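PDB 4YZR: polyketide biosynthesis cytochrome P450 PksS from Bacillus subtilis, which acts as a heme-dependent monooxygenase in the metabolism of the antibiotic polyketide bacillaene, with dihydrobacillaene as its substrate. Local coordinates for residues E156-I160 with D210-S214; D375-V380 with L399-L403. All coordinates share one frame; numbering follows the deposited sequence.

How the contacts relate
Both contacts belong to the helix-rich P450 fold and lie about 35 Å apart between centres, with no atoms touching. Contact 1 is buried. It joins the C-terminal end of helix 148-158 to the start of helix 212-218, so its chemistry is that of helix ends: one direct backbone bond, a capping aspartate and apolar packing. Contact 2 is partly buried. It pairs strands 377-378 and 400-402 through three backbone bonds, with an apolar side against helix 228-259 and, at the Asp-375 end, two bridging waters. Helix 228-259 is shared: Leu-235 and Leu-238 pack on contact 1, while Thr-254, Leu-255 and Leu-258 pack on contact 2.

Contact 1. Residues E156-I160 with D210-S214; sequences ELMGI and DDLIS
Two helix ends meet here in the P450 fold: a Schellman motif at Gly-159 closes helix 148-158, and Asp-211 is the N-cap of helix 212-218. They are joined by Leu-212 N, which donates to Leu-157 O at 2.8 Å. The bond is nearly straight (166° at the hydrogen) and uses a carbonyl of the last turn of one helix and an amide of the first turn of the other.

Next to this bond Leu-157 and Leu-212 meet at an oblique angle. Leu-157 CD2 lies 3.8 Å from Leu-212 CD2. The same methyl of Leu-212 also receives Met-158 CE at 3.8 Å. The methionine chain is bent at CB-CG (chi2 -69°), and it runs alongside Leu-212 and across Ile-213. Ile-213 CD1 reaches over to Met-158 O at 3.4 Å. Leu-235 of helix 228-259 packs on both Met-158 and Ile-213.

Gly-159 has positive phi and brings its backbone against Asp-211 CB. Arg-204 of helix 183-206 binds both ends, with a salt bridge to Asp-211 OD2 and hydrogen bonds to Met-158 O and Gly-159 O. The Asp-211 carboxylate is also held within its own segment. Ser-214 OG donates to Asp-211 OD1 at 2.8 Å, and Ser-214 N makes a capping bond, donating to Asp-211 OD2 from above the carboxylate plane, also at 2.8 Å.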
loop_
_atom_site.group_PDB
_atom_site.type_symbol
_atom_site.label_atom_id
_atom_site.label_comp_id
_atom_site.label_asym_id
_atom_site.label_seq_id
_atom_site.Cartn_x
_atom_site.Cartn_y
_atom_site.Cartn_z
ATOM N N GLU A 156 -11.437 13.308 3.656
ATOM C CA GLU A 156 -12.922 13.267 3.688
ATOM C C GLU A 156 -13.396 12.111 4.490
ATOM O O GLU A 156 -14.345 12.260 5.312
ATOM C CB GLU A 156 -13.484 13.240 2.276
ATOM C CG GLU A 156 -13.343 14.493 1.457
ATOM C CD GLU A 156 -14.107 14.501 0.144
ATOM O OE1 GLU A 156 -14.758 13.548 -0.151
ATOM O OE2 GLU A 156 -14.109 15.559 -0.530
ATOM N N LEU A 157 -12.791 10.935 4.315
ATOM C CA LEU A 157 -13.297 9.758 5.028
ATOM C C LEU A 157 -13.135 9.899 6.533
ATOM O O LEU A 157 -14.025 9.500 7.303
ATOM C CB LEU A 157 -12.519 8.544 4.508
ATOM C CG LEU A 157 -12.868 7.208 5.149
ATOM C CD1 LEU A 157 -14.279 6.831 4.878
ATOM C CD2 LEU A 157 -11.960 6.141 4.653
ATOM N N MET A 158 -12.035 10.467 6.984
ATOM C CA MET A 158 -11.756 10.668 8.378
ATOM C C MET A 158 -12.398 11.988 8.942
ATOM O O MET A 158 -12.231 12.279 10.147
ATOM C CB MET A 158 -10.280 10.735 8.638
ATOM C CG MET A 158 -9.559 9.489 8.247
ATOM S SD MET A 158 -9.961 8.111 9.313
ATOM C CE MET A 158 -9.018 6.791 8.521
ATOM N N GLY A 159 -13.029 12.795 8.148
ATOM C CA GLY A 159 -13.603 14.044 8.588
ATOM C C GLY A 159 -12.594 15.057 8.976
ATOM O O GLY A 159 -12.834 15.832 9.926
ATOM N N ILE A 160 -11.459 15.128 8.286
ATOM C CA ILE A 160 -10.451 16.156 8.606
ATOM C C ILE A 160 -10.968 17.464 7.956
ATOM O O ILE A 160 -11.107 17.523 6.748
ATOM C CB ILE A 160 -9.055 15.774 8.015
ATOM C CG1 ILE A 160 -8.562 14.431 8.485
ATOM C CG2 ILE A 160 -8.004 16.824 8.328
ATOM C CD1 ILE A 160 -8.611 14.198 9.940
ATOM N N ASP A 210 -20.631 12.098 10.562
ATOM C CA ASP A 210 -20.637 11.177 9.497
ATOM C C ASP A 210 -19.176 11.112 8.965
ATOM O O ASP A 210 -18.807 11.730 7.965
ATOM C CB ASP A 210 -21.529 11.738 8.392
ATOM C CG ASP A 210 -21.881 10.741 7.380
ATOM O OD1 ASP A 210 -21.639 9.561 7.667
ATOM O OD2 ASP A 210 -22.389 11.131 6.295
ATOM N N ASP A 211 -18.383 10.312 9.628
ATOM C CA ASP A 211 -16.971 10.098 9.226
ATOM C C ASP A 211 -16.491 8.855 9.943
ATOM O O ASP A 211 -17.059 8.353 10.955
ATOM C CB ASP A 211 -16.055 11.293 9.671
ATOM C CG ASP A 211 -16.031 11.428 11.163
ATOM O OD1 ASP A 211 -16.871 12.097 11.759
ATOM O OD2 ASP A 211 -15.187 10.877 11.891
ATOM N N LEU A 212 -15.361 8.358 9.534
ATOM C CA LEU A 212 -14.866 7.106 10.035
ATOM C C LEU A 212 -14.327 7.213 11.403
ATOM O O LEU A 212 -14.383 6.157 12.156
ATOM C CB LEU A 212 -13.831 6.558 9.039
ATOM C CG LEU A 212 -13.223 5.187 9.367
ATOM C CD1 LEU A 212 -14.329 4.190 9.433
ATOM C CD2 LEU A 212 -12.292 4.834 8.175
ATOM N N ILE A 213 -13.819 8.330 11.925
ATOM C CA ILE A 213 -13.370 8.392 13.264
ATOM C C ILE A 213 -14.615 8.228 14.175
ATOM O O ILE A 213 -14.618 7.386 15.128
ATOM C CB ILE A 213 -12.636 9.692 13.631
ATOM C CG1 ILE A 213 -11.343 9.719 12.796
ATOM C CG2 ILE A 213 -12.363 9.764 15.128
ATOM C CD1 ILE A 213 -10.636 11.003 12.914
ATOM N N SER A 214 -15.724 8.906 13.845
ATOM C CA SER A 214 -16.941 8.769 14.622
ATOM C C SER A 214 -17.394 7.328 14.568
ATOM O O SER A 214 -17.781 6.752 15.685
ATOM C CB SER A 214 -17.998 9.608 13.972
ATOM O OG SER A 214 -17.756 11.018 14.192
HETATM O O HOH W 1 -16.698 11.006 5.685
#

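Contact 2. Residues D375-V380 with L399-L403; sequences DIELAV and LPVSL
Leu-378 and Leu-399 meet methyl to methyl, with CD1 of Leu-378 3.5 Å from CD1 of Leu-399. The two side chains cross at about a right angle. The CB of Leu-378 starts away from 399-403, but CG stands opposite the backbone N (chi1 -160°) and CD1 turns back to the leucine.

Further along, Ile-376 lies obliquely across Val-401. CG1 is anti to the backbone N (chi1 -173°) and passes 4.1 Å from Val-401 CB. The chain stays extended, which carries CD1 on to Val-401 CG2 and Leu-403 CD2. Leu-258 of helix 228-259 packs on both Ile-376 and Val-401.

Leu-378 and Val-401 belong to an antiparallel ladder, part of a three-stranded sheet in which 400-402 is the middle strand between 377-378 and 138-140. Glu-377 and Ser-402 form a hydrogen-bonded pair. Glu-377 N donates to Ser-402 O at 3.0 Å, in the carbonyl plane, and Ser-402 N donates to Glu-377 O at 2.8 Å. Leu-378 and Val-401 make the next, non-hydrogen-bonded pair. Beyond it Ala-379 N donates to Pro-400 O at 2.9 Å, tilted 35° from the carbonyl plane.

Val-380 leans obliquely over the Pro-400 ring, with CG1 3.9 Å from Pro-400 CD. Ala-379 CB sits over the Pro-400 carbonyl. The side chains of Glu-377 and Ser-402 share one face of the sheet. At the Asp-375 end two waters bridge the segments: one links Asp-375 N to Leu-403 O, and the other lies between Asp-375 O and Ser-402 OG, 2.8 Å from the hydroxyl oxygen.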
loop_
_atom_site.group_PDB
_atom_site.type_symbol
_atom_site.label_atom_id
_atom_site.label_comp_id
_atom_site.label_asym_id
_atom_site.label_seq_id
_atom_site.Cartn_x
_atom_site.Cartn_y
_atom_site.Cartn_z
ATOM N N ASP A 375 -4.732 12.080 -25.179
ATOM C CA ASP A 375 -3.399 12.184 -25.797
ATOM C C ASP A 375 -2.205 12.164 -24.846
ATOM O O ASP A 375 -1.063 12.414 -25.158
ATOM C CB ASP A 375 -3.312 13.421 -26.721
ATOM C CG ASP A 375 -4.309 13.377 -27.875
ATOM O OD1 ASP A 375 -4.613 12.289 -28.348
ATOM O OD2 ASP A 375 -4.794 14.439 -28.236
ATOM N N ILE A 376 -2.541 11.851 -23.582
ATOM C CA ILE A 376 -1.473 11.836 -22.580
ATOM C C ILE A 376 -0.286 10.920 -22.976
ATOM O O ILE A 376 -0.485 9.811 -23.531
ATOM C CB ILE A 376 -2.033 11.422 -21.209
ATOM C CG1 ILE A 376 -0.999 11.551 -20.124
ATOM C CG2 ILE A 376 -2.615 10.018 -21.292
ATOM C CD1 ILE A 376 -1.572 11.353 -18.698
ATOM N N GLU A 377 0.927 11.381 -22.694
ATOM C CA GLU A 377 2.161 10.682 -23.061
ATOM C C GLU A 377 3.249 10.969 -22.062
ATOM O O GLU A 377 3.325 12.016 -21.481
ATOM C CB GLU A 377 2.604 11.160 -24.494
ATOM C CG GLU A 377 3.843 10.570 -25.089
ATOM C CD GLU A 377 4.094 11.217 -26.460
ATOM O OE1 GLU A 377 4.007 10.496 -27.496
ATOM O OE2 GLU A 377 4.334 12.446 -26.494
ATOM N N LEU A 378 4.099 9.971 -21.856
ATOM C CA LEU A 378 5.226 10.118 -20.970
ATOM C C LEU A 378 6.202 11.197 -21.408
ATOM O O LEU A 378 6.407 11.325 -22.667
ATOM C CB LEU A 378 5.888 8.728 -20.828
ATOM C CG LEU A 378 6.777 8.405 -19.685
ATOM C CD1 LEU A 378 6.072 8.602 -18.362
ATOM C CD2 LEU A 378 7.213 6.951 -19.876
ATOM N N ALA A 379 6.710 12.056 -20.574
ATOM C CA ALA A 379 7.601 13.176 -20.953
ATOM C C ALA A 379 8.871 13.041 -20.116
ATOM O O ALA A 379 9.459 14.012 -19.704
ATOM C CB ALA A 379 6.937 14.489 -20.659
ATOM N N VAL A 380 9.319 11.804 -19.877
ATOM C CA VAL A 380 10.592 11.489 -19.153
ATOM C C VAL A 380 11.114 10.234 -19.785
ATOM O O VAL A 380 10.363 9.317 -20.101
ATOM C CB VAL A 380 10.336 11.280 -17.642
ATOM C CG1 VAL A 380 9.297 10.227 -17.365
ATOM C CG2 VAL A 380 11.617 10.996 -16.889
ATOM N N LEU A 399 6.423 12.223 -12.044
ATOM C CA LEU A 399 5.975 11.559 -13.253
ATOM C C LEU A 399 5.567 12.611 -14.311
ATOM O O LEU A 399 4.389 12.913 -14.451
ATOM C CB LEU A 399 4.847 10.564 -13.040
ATOM C CG LEU A 399 4.356 9.765 -14.243
ATOM C CD1 LEU A 399 5.446 9.084 -14.933
ATOM C CD2 LEU A 399 3.299 8.716 -13.849
ATOM N N PRO A 400 6.620 13.167 -15.006
ATOM C CA PRO A 400 6.287 14.166 -16.026
ATOM C C PRO A 400 5.580 13.622 -17.207
ATOM O O PRO A 400 6.051 12.644 -17.764
ATOM C CB PRO A 400 7.678 14.736 -16.362
ATOM C CG PRO A 400 8.679 14.237 -15.396
ATOM C CD PRO A 400 8.054 12.979 -14.833
ATOM N N VAL A 401 4.484 14.228 -17.672
ATOM C CA VAL A 401 3.753 13.846 -18.803
ATOM C C VAL A 401 3.419 15.099 -19.645
ATOM O O VAL A 401 3.400 16.198 -19.167
ATOM C CB VAL A 401 2.394 13.121 -18.450
ATOM C CG1 VAL A 401 2.692 11.850 -17.629
ATOM C CG2 VAL A 401 1.455 13.951 -17.690
ATOM N N SER A 402 3.165 14.773 -20.927
ATOM C CA SER A 402 2.526 15.760 -21.847
ATOM C C SER A 402 1.085 15.421 -21.859
ATOM O O SER A 402 0.702 14.245 -21.976
ATOM C CB SER A 402 3.171 15.569 -23.204
ATOM O OG SER A 402 2.414 16.324 -24.133
ATOM N N LEU A 403 0.216 16.396 -21.698
ATOM C CA LEU A 403 -1.214 16.199 -21.698
ATOM C C LEU A 403 -1.869 16.433 -23.039
ATOM O O LEU A 403 -2.905 15.849 -23.285
ATOM C CB LEU A 403 -1.881 17.090 -20.653
ATOM C CG LEU A 403 -1.483 16.938 -19.199
ATOM C CD1 LEU A 403 -2.058 17.997 -18.318
ATOM C CD2 LEU A 403 -1.835 15.547 -18.619
HETATM O O HOH W 2 -5.084 14.776 -24.269
HETATM O O HOH W 3 0.366 14.917 -25.409
#